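Local atomic coordinates of serpin-ZX (Arabidopsis thaliana, PDB entry 3LE2), a protein that inhibits proteases such as metacaspase-9 and RD21A through cleavage of its reactive centre loop and covalent trapping of the enzyme, so limiting programmed cell death. Residues 180-185 and 339-344; 186-191 and 204-209; 210-215 and 272-277; 277-282 and 364-369. All coordinates share one frame; numbering follows the deposited sequence.

Contact 1 of 4, residues 180-185 and 339-344; sequences NEKFDE and GTEAAA
N180 meets the first residues of the reactive centre loop through its backbone: its carbonyl O rests against the methyl CG2 of T340 at 3.3 Å. The chain then moves on to K182, which carries the rest of the contact. At its base K182 is packed tightly, with CB only 3.3 Å from CA of G339, so near that the glycine position leaves no room for a side chain. The backbone N of K182 does not reach the loop directly; it donates to a water 3.1 Å away, and that water in turn donates to O of T340 at 2.7 Å. Beyond CB the lysine takes the less common rotamer with CG between the backbone N and carbonyl carbon (chi1 64°), then runs out extended across the loop. E341, bent at chi2 (-59°), turns its carboxylate back to meet it, the two side chains crossing at about a right angle. NZ of K182 approaches OE1 of E341 at 2.7 Å from the syn side, 21° out of the carboxylate plane. Within the loop, OG1 of T340 accepts from N of A342 (3.2 Å), an ST turn round E341 itself. F183 turns the other way, packing edge-to-face with W179. The sequence G-T-E-A-A-A is the hinge of an inhibitory serpin, whose small residues suit it to entering the central sheet after cleavage. The two segments share one ion pair and one water bridge, and T340 also has a backbone hydrogen bond with W179, a light hold consistent with a stressed native state that must let go.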
# COMPACT_ATOMS: atom_id res chain seq x y z
N ASN A 180 -8.65 17.43 1.81
CA ASN A 180 -8.85 18.59 2.68
C ASN A 180 -9.16 19.86 1.87
O ASN A 180 -9.88 20.74 2.32
CB ASN A 180 -7.62 18.79 3.54
CG ASN A 180 -7.93 19.49 4.84
OD1 ASN A 180 -9.04 19.40 5.36
ND2 ASN A 180 -6.93 20.18 5.39
N GLU A 181 -8.61 19.94 0.66
CA GLU A 181 -8.86 21.04 -0.25
C GLU A 181 -9.31 20.51 -1.61
O GLU A 181 -8.52 19.95 -2.35
CB GLU A 181 -7.58 21.84 -0.48
CG GLU A 181 -7.07 22.57 0.74
CD GLU A 181 -7.74 23.91 0.94
OE1 GLU A 181 -8.39 24.41 -0.02
OE2 GLU A 181 -7.62 24.47 2.05
N LYS A 182 -10.58 20.70 -1.95
CA LYS A 182 -11.06 20.26 -3.25
C LYS A 182 -10.33 21.00 -4.37
O LYS A 182 -9.77 22.08 -4.16
CB LYS A 182 -12.57 20.47 -3.38
CG LYS A 182 -13.03 21.93 -3.33
CD LYS A 182 -14.54 22.02 -3.11
CE LYS A 182 -15.02 23.45 -2.98
NZ LYS A 182 -16.46 23.50 -2.59
N PHE A 183 -10.31 20.39 -5.56
CA PHE A 183 -9.89 21.08 -6.77
C PHE A 183 -11.15 21.57 -7.46
O PHE A 183 -12.20 20.94 -7.33
CB PHE A 183 -9.16 20.13 -7.71
CG PHE A 183 -7.87 19.61 -7.17
CD1 PHE A 183 -6.67 20.13 -7.61
CD2 PHE A 183 -7.86 18.60 -6.21
CE1 PHE A 183 -5.47 19.65 -7.10
CE2 PHE A 183 -6.68 18.12 -5.71
CZ PHE A 183 -5.48 18.64 -6.15
N ASP A 184 -11.05 22.67 -8.19
CA ASP A 184 -12.18 23.18 -8.96
C ASP A 184 -12.28 22.39 -10.26
O ASP A 184 -11.45 22.55 -11.16
CB ASP A 184 -12.04 24.68 -9.23
CG ASP A 184 -13.32 25.29 -9.79
OD1 ASP A 184 -14.08 24.59 -10.50
OD2 ASP A 184 -13.58 26.48 -9.51
N GLU A 185 -13.29 21.54 -10.35
CA GLU A 185 -13.46 20.68 -11.51
C GLU A 185 -13.62 21.49 -12.80
O GLU A 185 -13.32 21.01 -13.89
CB GLU A 185 -14.64 19.74 -11.30
CG GLU A 185 -14.89 18.83 -12.47
CD GLU A 185 -16.11 17.97 -12.27
OE1 GLU A 185 -16.53 17.79 -11.10
OE2 GLU A 185 -16.66 17.47 -13.28
N GLY A 339 -13.20 17.22 -2.80
CA GLY A 339 -12.67 17.72 -1.54
C GLY A 339 -13.81 18.08 -0.59
O GLY A 339 -14.98 18.04 -0.97
N THR A 340 -13.48 18.43 0.65
CA THR A 340 -14.50 18.74 1.64
C THR A 340 -15.36 19.96 1.27
O THR A 340 -14.86 20.95 0.72
CB THR A 340 -13.90 18.96 3.03
OG1 THR A 340 -14.95 19.10 3.98
CG2 THR A 340 -13.03 20.22 3.04
N GLU A 341 -16.65 19.87 1.57
CA GLU A 341 -17.60 20.96 1.33
C GLU A 341 -17.86 21.72 2.62
O GLU A 341 -18.68 22.64 2.64
CB GLU A 341 -18.94 20.41 0.82
CG GLU A 341 -18.87 19.62 -0.47
CD GLU A 341 -18.30 20.44 -1.63
OE1 GLU A 341 -18.20 21.68 -1.50
OE2 GLU A 341 -17.95 19.83 -2.66
N ALA A 342 -17.18 21.34 3.70
CA ALA A 342 -17.47 21.87 5.02
C ALA A 342 -16.33 22.70 5.61
O ALA A 342 -16.32 22.98 6.81
CB ALA A 342 -17.87 20.74 5.98
N ALA A 343 -15.38 23.10 4.77
CA ALA A 343 -14.23 23.88 5.25
C ALA A 343 -14.59 25.29 5.75
O ALA A 343 -15.36 26.01 5.12
CB ALA A 343 -13.15 23.97 4.16
N ALA A 344 -14.01 25.68 6.89
CA ALA A 344 -14.08 27.07 7.32
C ALA A 344 -13.19 27.87 6.38
O ALA A 344 -12.09 27.43 6.05
CB ALA A 344 -13.61 27.23 8.76
O HOH W 1 -12.49 22.09 -0.02

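Contact 2 of 4, residues 186-191 and 204-209; sequences SLTQEG and PFMTSK
Q189 and F205 form an antiparallel hydrogen-bonded pair, N of Q189 donating to O of F205 at 3.2 Å and N of F205 to O of Q189 at 2.9 Å, while the two short strands diverge at 122° between their directions. This is the open end of a beta hairpin, strands 189-194 and 200-207, which in serpin terms belongs to sheet C. The neighbouring pair, E190 with P204, is non-hydrogen-bonded, so the missing N-H of proline costs nothing toward this partner. There the glutamate folds back at chi2 (-57°) and lies alongside the pyrrolidine ring, pointing the same way, with OE2 3.7 Å from CB of P204. Before the strand proper a water bridges the two chains, donating to OG1 of T188 and accepting from N of T207 at 2.9 Å. T188 OG1 is also hydrogen-bonded to E337, and T207 OG1 to the carbonyl of F277, so each threonine hydroxyl ties the hairpin to the body. Their methyls serve the contact instead: with OG1 of T207 anti to the backbone N (chi1 -168°), CG2 falls between N and the carbonyl carbon and touches CB of L187 at 3.6 Å. M206 turns away from the hairpin partner, toward F183 and K281, as a flexible apolar chain suited to a buried face. On the opposite face F205 brings the edge of its ring to G191, where the absence of a side chain makes space for it; the carbonyl O of G191 stands at the ring edge, in its plane, 3.5 Å from CE2 of F205.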
# COMPACT_ATOMS: atom_id res chain seq x y z
N SER A 186 -14.09 22.73 -12.67
CA SER A 186 -14.21 23.61 -13.83
C SER A 186 -12.84 23.89 -14.45
O SER A 186 -12.76 24.27 -15.62
CB SER A 186 -14.87 24.94 -13.45
OG SER A 186 -15.69 24.79 -12.31
N LEU A 187 -11.79 23.72 -13.65
CA LEU A 187 -10.42 24.05 -14.06
C LEU A 187 -9.67 22.88 -14.69
O LEU A 187 -8.66 23.07 -15.37
CB LEU A 187 -9.62 24.57 -12.87
CG LEU A 187 -10.07 25.91 -12.30
CD1 LEU A 187 -9.18 26.35 -11.13
CD2 LEU A 187 -10.06 26.95 -13.40
N THR A 188 -10.16 21.67 -14.46
CA THR A 188 -9.58 20.50 -15.09
C THR A 188 -9.59 20.66 -16.61
O THR A 188 -10.62 21.01 -17.18
CB THR A 188 -10.34 19.24 -14.69
OG1 THR A 188 -10.39 19.15 -13.27
CG2 THR A 188 -9.68 18.00 -15.28
N GLN A 189 -8.46 20.40 -17.25
CA GLN A 189 -8.35 20.56 -18.70
C GLN A 189 -7.50 19.42 -19.26
O GLN A 189 -6.71 18.82 -18.54
CB GLN A 189 -7.71 21.91 -19.05
CG GLN A 189 -8.51 23.14 -18.58
CD GLN A 189 -9.87 23.28 -19.27
OE1 GLN A 189 -10.03 22.95 -20.45
NE2 GLN A 189 -10.86 23.78 -18.53
N GLU A 190 -7.68 19.12 -20.55
CA GLU A 190 -6.87 18.10 -21.20
C GLU A 190 -5.43 18.59 -21.34
O GLU A 190 -5.18 19.80 -21.39
CB GLU A 190 -7.44 17.73 -22.58
CG GLU A 190 -8.85 17.16 -22.53
CD GLU A 190 -8.97 15.92 -21.65
OE1 GLU A 190 -8.57 14.82 -22.09
OE2 GLU A 190 -9.49 16.05 -20.52
N GLY A 191 -4.48 17.65 -21.37
CA GLY A 191 -3.06 17.97 -21.44
C GLY A 191 -2.23 16.75 -21.79
O GLY A 191 -2.71 15.63 -21.71
N PRO A 204 -6.85 14.24 -18.67
CA PRO A 204 -7.34 15.29 -17.76
C PRO A 204 -6.34 15.61 -16.64
O PRO A 204 -6.00 14.74 -15.83
CB PRO A 204 -8.62 14.68 -17.16
CG PRO A 204 -8.83 13.35 -17.83
CD PRO A 204 -7.57 12.96 -18.50
N PHE A 205 -5.86 16.85 -16.59
CA PHE A 205 -5.03 17.34 -15.51
C PHE A 205 -5.80 18.31 -14.63
O PHE A 205 -6.34 19.30 -15.12
CB PHE A 205 -3.80 18.06 -16.05
CG PHE A 205 -2.71 17.15 -16.55
CD1 PHE A 205 -1.72 16.69 -15.69
CD2 PHE A 205 -2.65 16.78 -17.88
CE1 PHE A 205 -0.70 15.89 -16.13
CE2 PHE A 205 -1.62 15.96 -18.35
CZ PHE A 205 -0.64 15.51 -17.47
N MET A 206 -5.84 18.04 -13.32
CA MET A 206 -6.41 18.97 -12.37
C MET A 206 -5.42 20.10 -12.11
O MET A 206 -4.21 19.91 -12.23
CB MET A 206 -6.72 18.25 -11.06
CG MET A 206 -7.52 16.99 -11.24
SD MET A 206 -8.01 16.24 -9.68
CE MET A 206 -6.42 16.07 -8.87
N THR A 207 -5.93 21.27 -11.75
CA THR A 207 -5.07 22.40 -11.42
C THR A 207 -5.62 23.21 -10.27
O THR A 207 -6.76 23.01 -9.83
CB THR A 207 -4.83 23.34 -12.62
OG1 THR A 207 -3.76 24.24 -12.30
CG2 THR A 207 -6.09 24.13 -12.94
N SER A 208 -4.80 24.13 -9.76
CA SER A 208 -5.17 24.99 -8.64
C SER A 208 -4.24 26.18 -8.54
O SER A 208 -3.10 26.15 -9.01
CB SER A 208 -5.15 24.22 -7.33
OG SER A 208 -5.38 25.11 -6.25
N LYS A 209 -4.74 27.25 -7.93
CA LYS A 209 -3.91 28.43 -7.73
C LYS A 209 -3.67 28.64 -6.25
O LYS A 209 -2.94 29.53 -5.86
CB LYS A 209 -4.54 29.68 -8.37
CG LYS A 209 -4.06 29.94 -9.80
CD LYS A 209 -4.64 31.23 -10.37
CE LYS A 209 -3.90 31.66 -11.64
NZ LYS A 209 -3.78 30.57 -12.65
O HOH W 2 -8.86 21.28 -11.47

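Contact 3 of 4, residues 210-215 and 272-277; sequences KKQYVS and VKVREF
Q212 lies flat on the ring of F277: its amide plane is only 11° from that of the phenyl group. Next to the amide, CG sits over the same ring face as a CH-pi contact, 3.7 Å from the centroid of F277 and 17° off the normal. A bend at chi2 (-67°) turns the amide over the aromatic surface instead of letting it run straight on. Glutamine suits this buried place because its methylenes pack as hydrocarbon while its amide is flat enough to stack; NE2 of Q212 also makes a weak bond of 3.3 Å to O of K210. From the flank comes V274, whose CG1 touches CG of Q212 at 3.7 Å, the two side chains crossing at a slant. Backbone pairing places these groups: N of Q212 donates to O of V272 (2.9 Å) in the carbonyl plane, and N of V272 returns a bond to O of Q212 (2.7 Å). It is one antiparallel bridge, joining strand 212-217, the first strand of serpin sheet B, to strand 271-274, after which the chain turns a corner at R275 and E276, delivers F277 beneath the glutamine and enters sheet C, so the contact joins the two sheets. At the outer rim two lysine chains converge, NZ of K211 standing 4.1 Å from NZ of K273. A water accepts from both, weakly from K273, and K211 has a salt bridge to E359 of the reactive centre loop. The clustered positive charge would probably be costly alone; E359 probably offsets part of it at K211, while the water bridges the two amines.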
# COMPACT_ATOMS: atom_id res chain seq x y z
N LYS A 210 -4.29 27.79 -5.43
CA LYS A 210 -4.02 27.78 -4.00
C LYS A 210 -2.58 27.36 -3.72
O LYS A 210 -1.90 26.80 -4.58
CB LYS A 210 -4.99 26.84 -3.27
CG LYS A 210 -6.45 27.23 -3.41
CD LYS A 210 -7.26 26.72 -2.23
CE LYS A 210 -8.75 26.93 -2.44
NZ LYS A 210 -9.34 25.93 -3.38
N LYS A 211 -2.12 27.61 -2.50
CA LYS A 211 -0.77 27.22 -2.14
C LYS A 211 -0.73 25.71 -1.91
O LYS A 211 -1.71 25.11 -1.48
CB LYS A 211 -0.33 28.00 -0.91
CG LYS A 211 -0.36 29.52 -1.12
CD LYS A 211 0.17 30.28 0.11
CE LYS A 211 -0.08 31.80 0.01
NZ LYS A 211 0.75 32.50 -1.02
N GLN A 212 0.41 25.08 -2.19
CA GLN A 212 0.53 23.63 -2.00
C GLN A 212 1.74 23.23 -1.14
O GLN A 212 2.73 23.95 -1.08
CB GLN A 212 0.59 22.92 -3.36
CG GLN A 212 -0.50 23.32 -4.39
CD GLN A 212 -1.89 22.90 -3.98
OE1 GLN A 212 -2.08 21.87 -3.33
NE2 GLN A 212 -2.89 23.70 -4.35
N TYR A 213 1.64 22.09 -0.46
CA TYR A 213 2.79 21.47 0.20
C TYR A 213 3.75 20.88 -0.84
O TYR A 213 3.65 19.70 -1.20
CB TYR A 213 2.34 20.35 1.16
CG TYR A 213 1.49 20.81 2.33
CD1 TYR A 213 2.07 21.46 3.41
CD2 TYR A 213 0.11 20.56 2.36
CE1 TYR A 213 1.31 21.89 4.49
CE2 TYR A 213 -0.66 20.98 3.42
CZ TYR A 213 -0.05 21.64 4.49
OH TYR A 213 -0.80 22.06 5.56
N VAL A 214 4.68 21.70 -1.33
CA VAL A 214 5.67 21.22 -2.28
C VAL A 214 7.10 21.57 -1.83
O VAL A 214 7.37 22.71 -1.44
CB VAL A 214 5.42 21.79 -3.68
CG1 VAL A 214 6.41 21.20 -4.69
CG2 VAL A 214 4.00 21.51 -4.12
N SER A 215 8.00 20.59 -1.88
CA SER A 215 9.43 20.84 -1.69
C SER A 215 10.20 20.33 -2.91
O SER A 215 9.86 19.30 -3.49
CB SER A 215 9.98 20.14 -0.43
OG SER A 215 9.38 20.62 0.76
N VAL A 272 3.39 26.41 -0.13
CA VAL A 272 4.08 27.47 -0.84
C VAL A 272 3.32 27.87 -2.10
O VAL A 272 2.40 27.19 -2.54
CB VAL A 272 5.55 27.09 -1.19
CG1 VAL A 272 6.30 26.66 0.07
CG2 VAL A 272 5.61 25.99 -2.25
N LYS A 273 3.72 29.01 -2.65
CA LYS A 273 3.09 29.55 -3.84
C LYS A 273 3.49 28.70 -5.03
O LYS A 273 4.68 28.41 -5.23
CB LYS A 273 3.55 31.00 -4.05
CG LYS A 273 2.73 31.81 -5.05
CD LYS A 273 3.23 33.26 -5.12
CE LYS A 273 2.14 34.22 -5.60
NZ LYS A 273 0.98 34.29 -4.65
N VAL A 274 2.50 28.29 -5.83
CA VAL A 274 2.78 27.56 -7.06
C VAL A 274 2.50 28.46 -8.25
O VAL A 274 1.56 29.25 -8.23
CB VAL A 274 1.89 26.30 -7.18
CG1 VAL A 274 2.17 25.33 -6.04
CG2 VAL A 274 0.41 26.68 -7.21
N ARG A 275 3.32 28.37 -9.29
CA ARG A 275 2.99 29.05 -10.53
C ARG A 275 2.22 28.09 -11.44
O ARG A 275 1.01 28.20 -11.61
CB ARG A 275 4.24 29.60 -11.21
CG ARG A 275 3.99 29.96 -12.66
CD ARG A 275 5.07 30.85 -13.22
NE ARG A 275 6.38 30.22 -13.24
CZ ARG A 275 6.87 29.55 -14.28
NH1 ARG A 275 6.16 29.40 -15.39
NH2 ARG A 275 8.09 29.02 -14.19
N GLU A 276 2.93 27.14 -12.03
CA GLU A 276 2.28 26.07 -12.76
C GLU A 276 2.09 24.84 -11.88
O GLU A 276 3.04 24.36 -11.27
CB GLU A 276 3.08 25.70 -14.00
CG GLU A 276 2.56 26.35 -15.26
CD GLU A 276 2.71 25.43 -16.45
OE1 GLU A 276 1.74 24.70 -16.77
OE2 GLU A 276 3.80 25.43 -17.05
N PHE A 277 0.86 24.35 -11.83
CA PHE A 277 0.49 23.24 -10.96
C PHE A 277 -0.49 22.29 -11.63
O PHE A 277 -1.67 22.61 -11.77
CB PHE A 277 -0.13 23.77 -9.67
CG PHE A 277 -0.44 22.70 -8.67
CD1 PHE A 277 0.57 21.95 -8.11
CD2 PHE A 277 -1.74 22.46 -8.27
CE1 PHE A 277 0.30 20.96 -7.18
CE2 PHE A 277 -2.03 21.48 -7.35
CZ PHE A 277 -1.01 20.73 -6.80
O HOH W 3 -0.31 29.44 -5.03
O HOH W 4 -1.36 32.58 -3.48

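Contact 4 of 4, residues 277-282 and 364-369; sequences FKIPKF and FVADHP
F277 and F364 share one torsion, CG anti to the backbone N (chi1 -175° and -170°), which sends both rings to the same face of a parallel strand pair; CD1 of F277 meets CB of F364 at 3.9 Å. I279 follows on that face, folded at chi2 (-57°) to bring CD1 to the ring edge of F364, near its plane, 3.8 Å from CD2. On the other face CB of K278 packs on V365, letting the amine lead away. F364 continues into L223, F240 and L242, a setting that favours a large apolar ring. Strands 277-280 and 361-365 belong to sheet C, the second carrying the chain onward from the reactive centre loop. Farther on, ND1 of H368 donates to OD1 of D367 at 2.6 Å while NE2 bonds the P243 carbonyl, consistent with a protonated imidazole. Across the strands, N of K278 donates to O of F364 at 2.9 Å, and N of A366 to O of K278 at 2.8 Å. The next place in the ladder falls to P280, which offers only CD, 3.2 Å from O of A366. Lacking an N-H, the proline ends the pairing, and the chain from A366 can turn off.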
# COMPACT_ATOMS: atom_id res chain seq x y z
N PHE A 277 0.86 24.35 -11.83
CA PHE A 277 0.49 23.24 -10.96
C PHE A 277 -0.49 22.29 -11.63
O PHE A 277 -1.67 22.61 -11.77
CB PHE A 277 -0.13 23.77 -9.67
CG PHE A 277 -0.44 22.70 -8.67
CD1 PHE A 277 0.57 21.95 -8.11
CD2 PHE A 277 -1.74 22.46 -8.27
CE1 PHE A 277 0.30 20.96 -7.18
CE2 PHE A 277 -2.03 21.48 -7.35
CZ PHE A 277 -1.01 20.73 -6.80
N LYS A 278 -0.01 21.11 -12.04
CA LYS A 278 -0.85 20.18 -12.79
C LYS A 278 -0.77 18.75 -12.27
O LYS A 278 0.31 18.16 -12.22
CB LYS A 278 -0.49 20.21 -14.27
CG LYS A 278 -0.75 21.54 -14.95
CD LYS A 278 -2.23 21.86 -15.01
CE LYS A 278 -2.47 23.25 -15.59
NZ LYS A 278 -1.83 23.41 -16.93
N ILE A 279 -1.93 18.20 -11.91
CA ILE A 279 -2.03 16.83 -11.41
C ILE A 279 -2.97 15.98 -12.28
O ILE A 279 -4.16 16.28 -12.39
CB ILE A 279 -2.55 16.83 -9.95
CG1 ILE A 279 -1.69 17.74 -9.09
CG2 ILE A 279 -2.54 15.44 -9.37
CD1 ILE A 279 -0.22 17.34 -9.10
N PRO A 280 -2.45 14.91 -12.90
CA PRO A 280 -3.36 14.08 -13.70
C PRO A 280 -4.35 13.33 -12.83
O PRO A 280 -3.98 12.85 -11.76
CB PRO A 280 -2.42 13.08 -14.37
CG PRO A 280 -1.25 12.98 -13.43
CD PRO A 280 -1.07 14.39 -12.94
N LYS A 281 -5.60 13.23 -13.29
CA LYS A 281 -6.54 12.32 -12.64
C LYS A 281 -6.08 10.91 -12.96
O LYS A 281 -5.41 10.70 -13.98
CB LYS A 281 -7.96 12.51 -13.20
CG LYS A 281 -8.58 13.86 -12.89
CD LYS A 281 -10.00 13.97 -13.41
CE LYS A 281 -10.99 13.19 -12.53
NZ LYS A 281 -12.35 13.15 -13.15
N PHE A 282 -6.42 9.95 -12.11
CA PHE A 282 -6.26 8.54 -12.45
C PHE A 282 -7.10 7.65 -11.54
O PHE A 282 -7.47 8.04 -10.44
CB PHE A 282 -4.78 8.11 -12.40
CG PHE A 282 -4.10 8.45 -11.11
CD1 PHE A 282 -3.51 9.71 -10.93
CD2 PHE A 282 -4.04 7.53 -10.08
CE1 PHE A 282 -2.86 10.03 -9.73
CE2 PHE A 282 -3.39 7.85 -8.87
CZ PHE A 282 -2.80 9.09 -8.71
N PHE A 364 4.91 22.46 -10.02
CA PHE A 364 4.80 21.04 -9.85
C PHE A 364 3.85 20.56 -10.96
O PHE A 364 2.63 20.64 -10.82
CB PHE A 364 4.28 20.68 -8.46
CG PHE A 364 4.36 19.22 -8.14
CD1 PHE A 364 5.46 18.71 -7.46
CD2 PHE A 364 3.36 18.35 -8.53
CE1 PHE A 364 5.55 17.35 -7.18
CE2 PHE A 364 3.43 16.99 -8.25
CZ PHE A 364 4.54 16.50 -7.57
N VAL A 365 4.42 20.12 -12.07
CA VAL A 365 3.62 19.71 -13.22
C VAL A 365 3.86 18.23 -13.51
O VAL A 365 4.89 17.85 -14.04
CB VAL A 365 3.94 20.56 -14.46
CG1 VAL A 365 3.18 20.04 -15.70
CG2 VAL A 365 3.60 22.03 -14.19
N ALA A 366 2.90 17.40 -13.13
CA ALA A 366 3.12 15.96 -13.15
C ALA A 366 2.66 15.39 -14.48
O ALA A 366 1.73 14.57 -14.55
CB ALA A 366 2.38 15.31 -12.00
N ASP A 367 3.32 15.82 -15.55
CA ASP A 367 2.97 15.37 -16.88
C ASP A 367 3.87 14.23 -17.31
O ASP A 367 4.08 14.01 -18.50
CB ASP A 367 3.08 16.53 -17.87
CG ASP A 367 4.49 17.05 -17.98
OD1 ASP A 367 5.36 16.62 -17.19
OD2 ASP A 367 4.74 17.90 -18.86
N HIS A 368 4.42 13.52 -16.34
CA HIS A 368 5.23 12.34 -16.62
C HIS A 368 5.23 11.46 -15.38
O HIS A 368 4.72 11.87 -14.34
CB HIS A 368 6.65 12.74 -17.04
CG HIS A 368 7.32 13.69 -16.10
ND1 HIS A 368 7.00 15.03 -16.04
CD2 HIS A 368 8.30 13.49 -15.19
CE1 HIS A 368 7.75 15.62 -15.13
NE2 HIS A 368 8.55 14.71 -14.60
N PRO A 369 5.75 10.22 -15.49
CA PRO A 369 5.64 9.25 -14.39
C PRO A 369 6.22 9.68 -13.05
O PRO A 369 7.31 10.24 -12.97
CB PRO A 369 6.37 8.02 -14.94
CG PRO A 369 6.13 8.12 -16.41
CD PRO A 369 6.25 9.59 -16.72

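The reactive centre loop spans the set: it leaves at contact 1 and comes home just before F364 of contact 4, while in contact 3 the side chain of K211 lies about 6 Å from that of G354 at the reactive bond. Contacts 2 and 4 are closest, their centres 9 Å apart, joined by probable hydrogen bonds from N of M206 to O of I279 (2.6 Å) and between OG1 of T207 and O of F277 (2.7 Å). F277 belongs to contacts 3 and 4, which are also joined by a probable bond from N of F364 to O of E276 (2.9 Å). Contact 1 reaches this core through F183, whose CE1 packs 3.9 Å from CE2 of F277.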